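Local coordinates for PfEMP1 variant 1 of strain MC (Plasmodium falciparum, PDB 5LGD), which probably binds receptors on the surface of host cells, the chain being one all-helical PfEMP1 domain of the Duffy-binding-like (DBL) clan within a much longer variant surface protein, at residues Asp21-Arg26 / Ile109-Ala114; His29-Asn34 / Thr40-Cys45; Thr61-Ile66 / Thr143-Leu148. All blocks are in the same frame, centred on the assembly; numbering follows the deposited sequence.

Interaction 1: residues Asp21-Arg26 / Ile109-Ala114; sequences DSIKWR and IKRIEA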
loop_
_atom_site.group_PDB
_atom_site.type_symbol
_atom_site.label_atom_id
_atom_site.label_comp_id
_atom_site.label_asym_id
_atom_site.label_seq_id
_atom_site.Cartn_x
_atom_site.Cartn_y
_atom_site.Cartn_z
ATOM N N ASP B 21 34.092 -17.728 -16.689
ATOM C CA ASP B 21 35.064 -17.735 -17.782
ATOM C C ASP B 21 36.312 -16.950 -17.385
ATOM O O ASP B 21 37.427 -17.424 -17.584
ATOM C CB ASP B 21 34.435 -17.190 -19.060
ATOM C CG ASP B 21 33.402 -18.066 -19.741
ATOM O OD1 ASP B 21 33.366 -19.274 -19.454
ATOM O OD2 ASP B 21 32.669 -17.550 -20.606
ATOM N N SER B 22 36.133 -15.807 -16.720
ATOM C CA SER B 22 37.253 -14.997 -16.228
ATOM C C SER B 22 38.152 -15.847 -15.282
ATOM O O SER B 22 39.372 -15.865 -15.446
ATOM C CB SER B 22 36.736 -13.722 -15.564
ATOM O OG SER B 22 37.792 -12.825 -15.272
ATOM N N ILE B 23 37.539 -16.640 -14.401
ATOM C CA ILE B 23 38.249 -17.555 -13.491
ATOM C C ILE B 23 38.905 -18.703 -14.262
ATOM O O ILE B 23 40.018 -19.109 -13.924
ATOM C CB ILE B 23 37.291 -18.127 -12.399
ATOM C CG1 ILE B 23 36.732 -17.031 -11.463
ATOM C CG2 ILE B 23 37.938 -19.280 -11.619
ATOM C CD1 ILE B 23 35.387 -17.453 -10.796
ATOM N N LYS B 24 38.175 -19.272 -15.242
ATOM C CA LYS B 24 38.657 -20.410 -16.046
ATOM C C LYS B 24 39.881 -20.050 -16.891
ATOM O O LYS B 24 40.616 -20.957 -17.263
ATOM C CB LYS B 24 37.537 -20.996 -16.918
ATOM C CG LYS B 24 36.598 -21.928 -16.176
ATOM C CD LYS B 24 35.303 -22.073 -16.963
ATOM C CE LYS B 24 34.745 -23.473 -16.917
ATOM N NZ LYS B 24 34.033 -23.756 -15.642
ATOM N N TRP B 25 40.107 -18.731 -17.176
ATOM C CA TRP B 25 41.296 -18.280 -17.904
ATOM C C TRP B 25 42.535 -18.536 -17.064
ATOM O O TRP B 25 43.542 -18.983 -17.590
ATOM C CB TRP B 25 41.197 -16.807 -18.307
ATOM C CG TRP B 25 40.478 -16.622 -19.605
ATOM C CD1 TRP B 25 39.240 -16.072 -19.785
ATOM C CD2 TRP B 25 40.945 -17.001 -20.911
ATOM N NE1 TRP B 25 38.913 -16.070 -21.125
ATOM C CE2 TRP B 25 39.934 -16.657 -21.835
ATOM C CE3 TRP B 25 42.113 -17.622 -21.387
ATOM C CZ2 TRP B 25 40.080 -16.866 -23.219
ATOM C CZ3 TRP B 25 42.253 -17.836 -22.751
ATOM C CH2 TRP B 25 41.230 -17.495 -23.648
ATOM N N ARG B 26 42.417 -18.347 -15.746
ATOM C CA ARG B 26 43.490 -18.610 -14.798
ATOM C C ARG B 26 43.606 -20.085 -14.487
ATOM O O ARG B 26 44.720 -20.590 -14.461
ATOM C CB ARG B 26 43.343 -17.765 -13.531
ATOM C CG ARG B 26 43.707 -16.286 -13.753
ATOM C CD ARG B 26 42.553 -15.476 -14.336
ATOM N NE ARG B 26 42.844 -14.049 -14.328
ATOM C CZ ARG B 26 42.140 -13.135 -14.974
ATOM N NH1 ARG B 26 41.112 -13.497 -15.740
ATOM N NH2 ARG B 26 42.477 -11.855 -14.896
ATOM N N ILE B 109 31.181 -18.726 -5.455
ATOM C CA ILE B 109 31.120 -17.353 -4.923
ATOM C C ILE B 109 32.486 -16.963 -4.357
ATOM O O ILE B 109 32.990 -15.903 -4.708
ATOM C CB ILE B 109 29.953 -17.150 -3.914
ATOM C CG1 ILE B 109 28.594 -17.374 -4.586
ATOM C CG2 ILE B 109 30.033 -15.790 -3.171
ATOM C CD1 ILE B 109 28.211 -16.417 -5.671
ATOM N N LYS B 110 33.129 -17.865 -3.584
ATOM C CA LYS B 110 34.479 -17.649 -3.036
ATOM C C LYS B 110 35.479 -17.225 -4.143
ATOM O O LYS B 110 36.215 -16.257 -3.954
ATOM C CB LYS B 110 34.976 -18.929 -2.342
ATOM C CG LYS B 110 36.224 -18.765 -1.469
ATOM C CD LYS B 110 36.552 -20.101 -0.820
ATOM C CE LYS B 110 37.539 -19.962 0.295
ATOM N NZ LYS B 110 37.694 -21.241 1.024
ATOM N N ARG B 111 35.507 -17.988 -5.276
ATOM C CA ARG B 111 36.370 -17.772 -6.446
ATOM C C ARG B 111 36.087 -16.404 -7.102
ATOM O O ARG B 111 37.030 -15.695 -7.481
ATOM C CB ARG B 111 36.199 -18.903 -7.513
ATOM C CG ARG B 111 36.455 -20.349 -7.041
ATOM C CD ARG B 111 36.833 -21.401 -8.116
ATOM N NE ARG B 111 36.260 -21.229 -9.461
ATOM C CZ ARG B 111 35.028 -21.582 -9.830
ATOM N NH1 ARG B 111 34.178 -22.063 -8.944
ATOM N NH2 ARG B 111 34.617 -21.383 -11.073
ATOM N N ILE B 112 34.782 -16.043 -7.244
ATOM C CA ILE B 112 34.344 -14.796 -7.871
ATOM C C ILE B 112 34.799 -13.612 -6.979
ATOM O O ILE B 112 35.462 -12.698 -7.474
ATOM C CB ILE B 112 32.817 -14.794 -8.147
ATOM C CG1 ILE B 112 32.463 -15.913 -9.168
ATOM C CG2 ILE B 112 32.384 -13.393 -8.667
ATOM C CD1 ILE B 112 30.985 -16.247 -9.400
ATOM N N GLU B 113 34.498 -13.684 -5.659
ATOM C CA GLU B 113 34.876 -12.705 -4.645
ATOM C C GLU B 113 36.398 -12.456 -4.705
ATOM O O GLU B 113 36.804 -11.296 -4.757
ATOM C CB GLU B 113 34.427 -13.203 -3.265
ATOM C CG GLU B 113 34.257 -12.127 -2.210
ATOM C CD GLU B 113 33.735 -12.605 -0.867
ATOM O OE1 GLU B 113 33.825 -13.820 -0.575
ATOM O OE2 GLU B 113 33.251 -11.748 -0.094
ATOM N N ALA B 114 37.218 -13.526 -4.813
ATOM C CA ALA B 114 38.684 -13.447 -4.937
ATOM C C ALA B 114 39.106 -12.701 -6.229
ATOM O O ALA B 114 39.982 -11.821 -6.181
ATOM C CB ALA B 114 39.281 -14.845 -4.939
#

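Interaction 2: residues His29-Asn34 / Thr40-Cys45; sequences HGRCIN and TCIKGC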
loop_
_atom_site.group_PDB
_atom_site.type_symbol
_atom_site.label_atom_id
_atom_site.label_comp_id
_atom_site.label_asym_id
_atom_site.label_seq_id
_atom_site.Cartn_x
_atom_site.Cartn_y
_atom_site.Cartn_z
ATOM N N HIS B 29 44.879 -21.380 -18.142
ATOM C CA HIS B 29 46.077 -20.716 -18.667
ATOM C C HIS B 29 46.699 -19.703 -17.703
ATOM O O HIS B 29 47.192 -18.646 -18.132
ATOM C CB HIS B 29 45.795 -20.092 -20.041
ATOM C CG HIS B 29 44.930 -20.954 -20.897
ATOM N ND1 HIS B 29 45.434 -22.053 -21.553
ATOM C CD2 HIS B 29 43.599 -20.880 -21.127
ATOM C CE1 HIS B 29 44.404 -22.604 -22.176
ATOM N NE2 HIS B 29 43.279 -21.932 -21.950
ATOM N N GLY B 30 46.776 -20.099 -16.430
ATOM C CA GLY B 30 47.384 -19.292 -15.380
ATOM C C GLY B 30 48.893 -19.166 -15.501
ATOM O O GLY B 30 49.467 -18.220 -14.959
ATOM N N ARG B 31 49.555 -20.093 -16.229
ATOM C CA ARG B 31 51.005 -19.981 -16.472
ATOM C C ARG B 31 51.258 -18.690 -17.318
ATOM O O ARG B 31 52.312 -18.074 -17.186
ATOM C CB ARG B 31 51.594 -21.265 -17.124
ATOM C CG ARG B 31 51.392 -21.387 -18.642
ATOM C CD ARG B 31 51.497 -22.810 -19.186
ATOM N NE ARG B 31 51.703 -22.835 -20.644
ATOM C CZ ARG B 31 50.737 -22.813 -21.562
ATOM N NH1 ARG B 31 49.459 -22.759 -21.194
ATOM N NH2 ARG B 31 51.039 -22.845 -22.854
ATOM N N CYS B 32 50.238 -18.266 -18.105
ATOM C CA CYS B 32 50.222 -17.082 -18.981
ATOM C C CYS B 32 49.590 -15.884 -18.302
ATOM O O CYS B 32 50.204 -14.810 -18.285
ATOM C CB CYS B 32 49.508 -17.392 -20.297
ATOM S SG CYS B 32 50.061 -18.916 -21.094
ATOM N N ILE B 33 48.321 -16.058 -17.828
ATOM C CA ILE B 33 47.470 -15.037 -17.188
ATOM C C ILE B 33 47.558 -15.112 -15.650
ATOM O O ILE B 33 46.922 -15.961 -15.008
ATOM C CB ILE B 33 45.991 -15.086 -17.703
ATOM C CG1 ILE B 33 45.913 -15.023 -19.235
ATOM C CG2 ILE B 33 45.162 -13.960 -17.084
ATOM C CD1 ILE B 33 44.823 -15.787 -19.852
ATOM N N ASN B 34 48.355 -14.213 -15.070
ATOM C CA ASN B 34 48.553 -14.124 -13.624
ATOM C C ASN B 34 48.894 -12.685 -13.191
ATOM O O ASN B 34 48.843 -11.764 -14.013
ATOM C CB ASN B 34 49.602 -15.162 -13.138
ATOM C CG ASN B 34 50.934 -15.083 -13.847
ATOM O OD1 ASN B 34 51.689 -14.130 -13.682
ATOM N ND2 ASN B 34 51.260 -16.093 -14.645
ATOM N N THR B 40 58.571 -13.094 -16.684
ATOM C CA THR B 40 59.297 -13.993 -17.580
ATOM C C THR B 40 58.335 -14.588 -18.610
ATOM O O THR B 40 57.296 -15.138 -18.240
ATOM C CB THR B 40 60.156 -15.036 -16.833
ATOM O OG1 THR B 40 59.368 -15.758 -15.881
ATOM C CG2 THR B 40 61.377 -14.420 -16.157
ATOM N N CYS B 41 58.677 -14.429 -19.904
ATOM C CA CYS B 41 57.939 -14.939 -21.058
ATOM C C CYS B 41 57.936 -16.468 -21.042
ATOM O O CYS B 41 59.003 -17.086 -21.033
ATOM C CB CYS B 41 58.540 -14.405 -22.358
ATOM S SG CYS B 41 57.791 -15.083 -23.864
ATOM N N ILE B 42 56.741 -17.073 -21.046
ATOM C CA ILE B 42 56.573 -18.520 -21.109
ATOM C C ILE B 42 56.216 -18.864 -22.548
ATOM O O ILE B 42 55.464 -18.142 -23.198
ATOM C CB ILE B 42 55.551 -19.059 -20.069
ATOM C CG1 ILE B 42 56.131 -19.004 -18.644
ATOM C CG2 ILE B 42 55.108 -20.493 -20.381
ATOM C CD1 ILE B 42 55.658 -17.866 -17.797
ATOM N N LYS B 43 56.808 -19.943 -23.049
ATOM C CA LYS B 43 56.602 -20.467 -24.395
ATOM C C LYS B 43 55.108 -20.825 -24.576
ATOM O O LYS B 43 54.486 -21.377 -23.655
ATOM C CB LYS B 43 57.505 -21.709 -24.603
ATOM C CG LYS B 43 58.044 -21.885 -26.016
ATOM C CD LYS B 43 59.162 -22.920 -26.083
ATOM C CE LYS B 43 58.741 -24.160 -26.829
ATOM N NZ LYS B 43 59.847 -25.148 -26.914
ATOM N N GLY B 44 54.553 -20.424 -25.723
ATOM C CA GLY B 44 53.169 -20.685 -26.107
ATOM C C GLY B 44 52.120 -19.823 -25.443
ATOM O O GLY B 44 50.927 -20.003 -25.686
ATOM N N CYS B 45 52.548 -18.882 -24.607
ATOM C CA CYS B 45 51.628 -18.007 -23.896
ATOM C C CYS B 45 51.099 -16.881 -24.718
ATOM O O CYS B 45 49.969 -16.475 -24.469
ATOM C CB CYS B 45 52.247 -17.496 -22.607
ATOM S SG CYS B 45 52.074 -18.630 -21.223
#

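Interaction 3: residues Thr61-Ile66 / Thr143-Leu148; sequences TEWGKI and TTIDKL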
loop_
_atom_site.group_PDB
_atom_site.type_symbol
_atom_site.label_atom_id
_atom_site.label_comp_id
_atom_site.label_asym_id
_atom_site.label_seq_id
_atom_site.Cartn_x
_atom_site.Cartn_y
_atom_site.Cartn_z
ATOM N N THR B 61 31.472 -6.124 -25.857
ATOM C CA THR B 61 30.473 -5.899 -26.914
ATOM C C THR B 61 29.145 -6.542 -26.517
ATOM O O THR B 61 28.102 -5.921 -26.667
ATOM C CB THR B 61 30.995 -6.376 -28.306
ATOM O OG1 THR B 61 32.294 -5.832 -28.563
ATOM C CG2 THR B 61 30.065 -5.984 -29.449
ATOM N N GLU B 62 29.179 -7.785 -26.002
ATOM C CA GLU B 62 27.960 -8.477 -25.565
ATOM C C GLU B 62 27.287 -7.697 -24.445
ATOM O O GLU B 62 26.064 -7.523 -24.465
ATOM C CB GLU B 62 28.266 -9.909 -25.119
ATOM C CG GLU B 62 28.324 -10.879 -26.285
ATOM C CD GLU B 62 28.900 -12.251 -25.982
ATOM O OE1 GLU B 62 28.721 -12.760 -24.850
ATOM O OE2 GLU B 62 29.534 -12.822 -26.896
ATOM N N TRP B 63 28.119 -7.174 -23.504
ATOM C CA TRP B 63 27.689 -6.397 -22.341
ATOM C C TRP B 63 27.013 -5.105 -22.727
ATOM O O TRP B 63 26.023 -4.752 -22.093
ATOM C CB TRP B 63 28.842 -6.156 -21.352
ATOM C CG TRP B 63 28.442 -5.449 -20.089
ATOM C CD1 TRP B 63 29.025 -4.336 -19.560
ATOM C CD2 TRP B 63 27.422 -5.848 -19.160
ATOM N NE1 TRP B 63 28.431 -4.013 -18.361
ATOM C CE2 TRP B 63 27.446 -4.926 -18.090
ATOM C CE3 TRP B 63 26.463 -6.876 -19.142
ATOM C CZ2 TRP B 63 26.520 -4.976 -17.043
ATOM C CZ3 TRP B 63 25.573 -6.946 -18.080
ATOM C CH2 TRP B 63 25.603 -6.001 -17.052
ATOM N N GLY B 64 27.534 -4.435 -23.765
ATOM C CA GLY B 64 26.977 -3.200 -24.311
ATOM C C GLY B 64 25.543 -3.405 -24.769
ATOM O O GLY B 64 24.659 -2.587 -24.463
ATOM N N LYS B 65 25.306 -4.521 -25.493
ATOM C CA LYS B 65 23.986 -4.919 -26.008
ATOM C C LYS B 65 22.999 -5.239 -24.855
ATOM O O LYS B 65 21.829 -4.850 -24.920
ATOM C CB LYS B 65 24.120 -6.111 -26.985
ATOM C CG LYS B 65 24.589 -5.730 -28.413
ATOM C CD LYS B 65 25.350 -6.898 -29.046
ATOM C CE LYS B 65 26.153 -6.505 -30.281
ATOM N NZ LYS B 65 25.401 -6.719 -31.554
ATOM N N ILE B 66 23.482 -5.926 -23.799
ATOM C CA ILE B 66 22.686 -6.281 -22.618
ATOM C C ILE B 66 22.300 -5.010 -21.859
ATOM O O ILE B 66 21.130 -4.869 -21.499
ATOM C CB ILE B 66 23.417 -7.340 -21.764
ATOM C CG1 ILE B 66 23.504 -8.648 -22.563
ATOM C CG2 ILE B 66 22.721 -7.567 -20.432
ATOM C CD1 ILE B 66 24.432 -9.714 -22.049
ATOM N N THR B 143 29.412 0.187 -14.360
ATOM C CA THR B 143 29.175 -0.876 -13.344
ATOM C C THR B 143 30.384 -1.762 -13.025
ATOM O O THR B 143 31.451 -1.615 -13.633
ATOM C CB THR B 143 27.967 -1.782 -13.677
ATOM O OG1 THR B 143 28.358 -2.816 -14.589
ATOM C CG2 THR B 143 26.746 -1.013 -14.178
ATOM N N THR B 144 30.185 -2.697 -12.062
ATOM C CA THR B 144 31.128 -3.735 -11.601
ATOM C C THR B 144 31.656 -4.550 -12.793
ATOM O O THR B 144 32.869 -4.760 -12.900
ATOM C CB THR B 144 30.408 -4.634 -10.578
ATOM O OG1 THR B 144 30.250 -3.918 -9.348
ATOM C CG2 THR B 144 31.128 -5.965 -10.316
ATOM N N ILE B 145 30.725 -5.001 -13.680
ATOM C CA ILE B 145 31.025 -5.760 -14.897
ATOM C C ILE B 145 31.952 -4.940 -15.771
ATOM O O ILE B 145 32.972 -5.457 -16.217
ATOM C CB ILE B 145 29.733 -6.239 -15.627
ATOM C CG1 ILE B 145 28.828 -7.114 -14.700
ATOM C CG2 ILE B 145 30.015 -6.932 -16.961
ATOM C CD1 ILE B 145 29.468 -8.462 -14.088
ATOM N N ASP B 146 31.629 -3.650 -15.968
ATOM C CA ASP B 146 32.428 -2.703 -16.741
ATOM C C ASP B 146 33.843 -2.523 -16.114
ATOM O O ASP B 146 34.844 -2.628 -16.825
ATOM C CB ASP B 146 31.685 -1.375 -16.835
ATOM C CG ASP B 146 30.349 -1.478 -17.555
ATOM O OD1 ASP B 146 30.353 -1.593 -18.803
ATOM O OD2 ASP B 146 29.301 -1.336 -16.884
ATOM N N LYS B 147 33.916 -2.330 -14.780
ATOM C CA LYS B 147 35.174 -2.201 -14.031
ATOM C C LYS B 147 36.023 -3.457 -14.254
ATOM O O LYS B 147 37.215 -3.343 -14.567
ATOM C CB LYS B 147 34.893 -2.037 -12.524
ATOM C CG LYS B 147 34.595 -0.603 -12.090
ATOM C CD LYS B 147 35.715 -0.030 -11.204
ATOM C CE LYS B 147 35.805 -0.619 -9.807
ATOM N NZ LYS B 147 37.109 -0.306 -9.161
ATOM N N LEU B 148 35.384 -4.656 -14.139
ATOM C CA LEU B 148 36.037 -5.944 -14.370
ATOM C C LEU B 148 36.513 -6.119 -15.790
ATOM O O LEU B 148 37.677 -6.483 -15.981
ATOM C CB LEU B 148 35.191 -7.151 -13.929
ATOM C CG LEU B 148 35.917 -8.486 -14.063
ATOM C CD1 LEU B 148 37.046 -8.601 -13.056
ATOM C CD2 LEU B 148 34.986 -9.617 -13.938
#

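Interaction 1: residues Asp21-Arg26 / Ile109-Ala114
Helix-to-helix packing in the core of this all-helical domain brings I23 of helix 7-29 against R111 and I112 of helix 106-118. Within these segments the backbones come nearest at I23 and R111, CA to CA 7.3 Å, and the two segments together bury 182 Å². Side chains alone make the contact, with no hydrogen bond passing between the segments. The I23 side chain starts out toward the other helix, and its two branches do different work. With chi1 at -64°, CG1 stands beside the backbone N and carries the CD1 methyl forward, where it lies 3.7 Å from I112 CG1, a purely apolar touch between side chains that meet at about a right angle. The same methyl also borders CB of R111. The CG2 branch, anti to the backbone N, approaches the edge of the R111 guanidinium near its plane, 3.4 Å from NE. R111 is modelled in two conformers, so this second touch is less certain. In the conformer described, the chain bends at chi3 to bring NE beside I23, burying this nitrogen without a hydrogen-bonding partner in the model. Within 21-26, R26 NH1 bonds to S22 O at 3.0 Å, from above the carbonyl plane. R26 NH2 forms a salt bridge with E152 of helix 144-162, and S22 OG a hydrogen bond to the same carboxylate. L115 adds to the apolar packing on I23, and I112 reaches L96 of helix 92-103. Elsewhere on helix 7-29, W25 meets F52 and W55 of helix 45-70.

Interaction 2: residues His29-Asn34 / Thr40-Cys45
C32 and C45 draw the two loop segments together, their CA atoms 5.2 Å apart, where the helical-like turn at G30-C32 meets a type II beta turn running from I42 to C45. In that turn G44 takes a positive phi of 77°. The covalent link is the C32-C45 disulfide, SG to SG 2.0 Å, with a chi3 of -77° that makes it left-handed. R31 lies over this bond. Its CG is held between the backbone N and the carbonyl carbon, and the chain then extends so that CG packs 3.8 Å from C45 SG, while the guanidinium lays one face over the two sulfurs, offset toward its rim. NH2 ends 3.8 Å from K43 O and 4.0 Å from G44 O, distances of proximity rather than bonding. I42 puts CD1 3.4 Å from the carbonyl O of R31, and its CG2 crosses R31 obliquely, 4.1 Å from R31 NE. The first loop is braced internally: N34 ND2 donates to G30 O at 2.8 Å, almost perfectly straight and in the carbonyl plane, and O of H29 accepts from both C32 N and I33 N. The disulfide pins this loop of the DBL-family domain between the end of helix 7-29 and the start of helix 45-70. H163 bonds to I42 N, C41 is disulfide-linked to C168, and I33 packs on F52 of helix 45-70.

Interaction 3: residues Thr61-Ile66 / Thr143-Leu148
W63, in the second half of helix 45-70, faces I145 in the first turn of helix 144-162 at a CA-to-CA separation of 8.2 Å; T143 precedes that helix in the loop, at its N-cap position. The indole projects toward helix 144-162 because CG is anti to the backbone N (chi1 -176°). I145 sits over one face of it: CG2 is 3.5 Å from the centroid of the five-membered ring and only 10° off the normal, a close CH-pi contact, while CB and CG1 lie against the six-membered part. At the ring edge the indole NE1 donates to D146 OD2 at 3.2 Å, nearly straight and in the ring plane. It meets OD2 from above the carboxylate plane, the two planes being 51° apart. The same oxygen also accepts from T143 N and from T143 OG1, both at 2.9 Å, so three donors grip it and fix the carboxylate. Its other oxygen, OD1, forms a salt bridge with K67, which would favour the charged form of D146. Around these side chains W14 meets the W63 ring and L90 of helix 82-90 packs against W63, T143 and I145. T143 OG1 also takes a weak bond from I145 N. Through T143 N to D146 OD2, T143 and D146 form a capping box at the N terminus of helix 144-162, while D146 reaches out to the tryptophan of the neighbouring helix.

How the interactions relate
From the N terminus, helix 7-29 supplies 21-26, the first half of interaction 1, and ends where interaction 2 begins. Residues 29-34 and 40-45 close a short loop up to the start of helix 45-70. That loop is nested inside the long one closed by interaction 1, which ends when helix 106-118 returns to helix 7-29. Interaction 3 follows interaction 2 in series and crosses interaction 1. Interactions 1 and 2 touch through W25 and R26 packing on I33. Interaction 3 lies about 17 Å from interaction 1, centre to centre. Interaction 1 joins helices 7-29 and 106-118, interaction 3 joins helices 45-70 and 144-162, and interaction 2 staples the connection between helices 7-29 and 45-70.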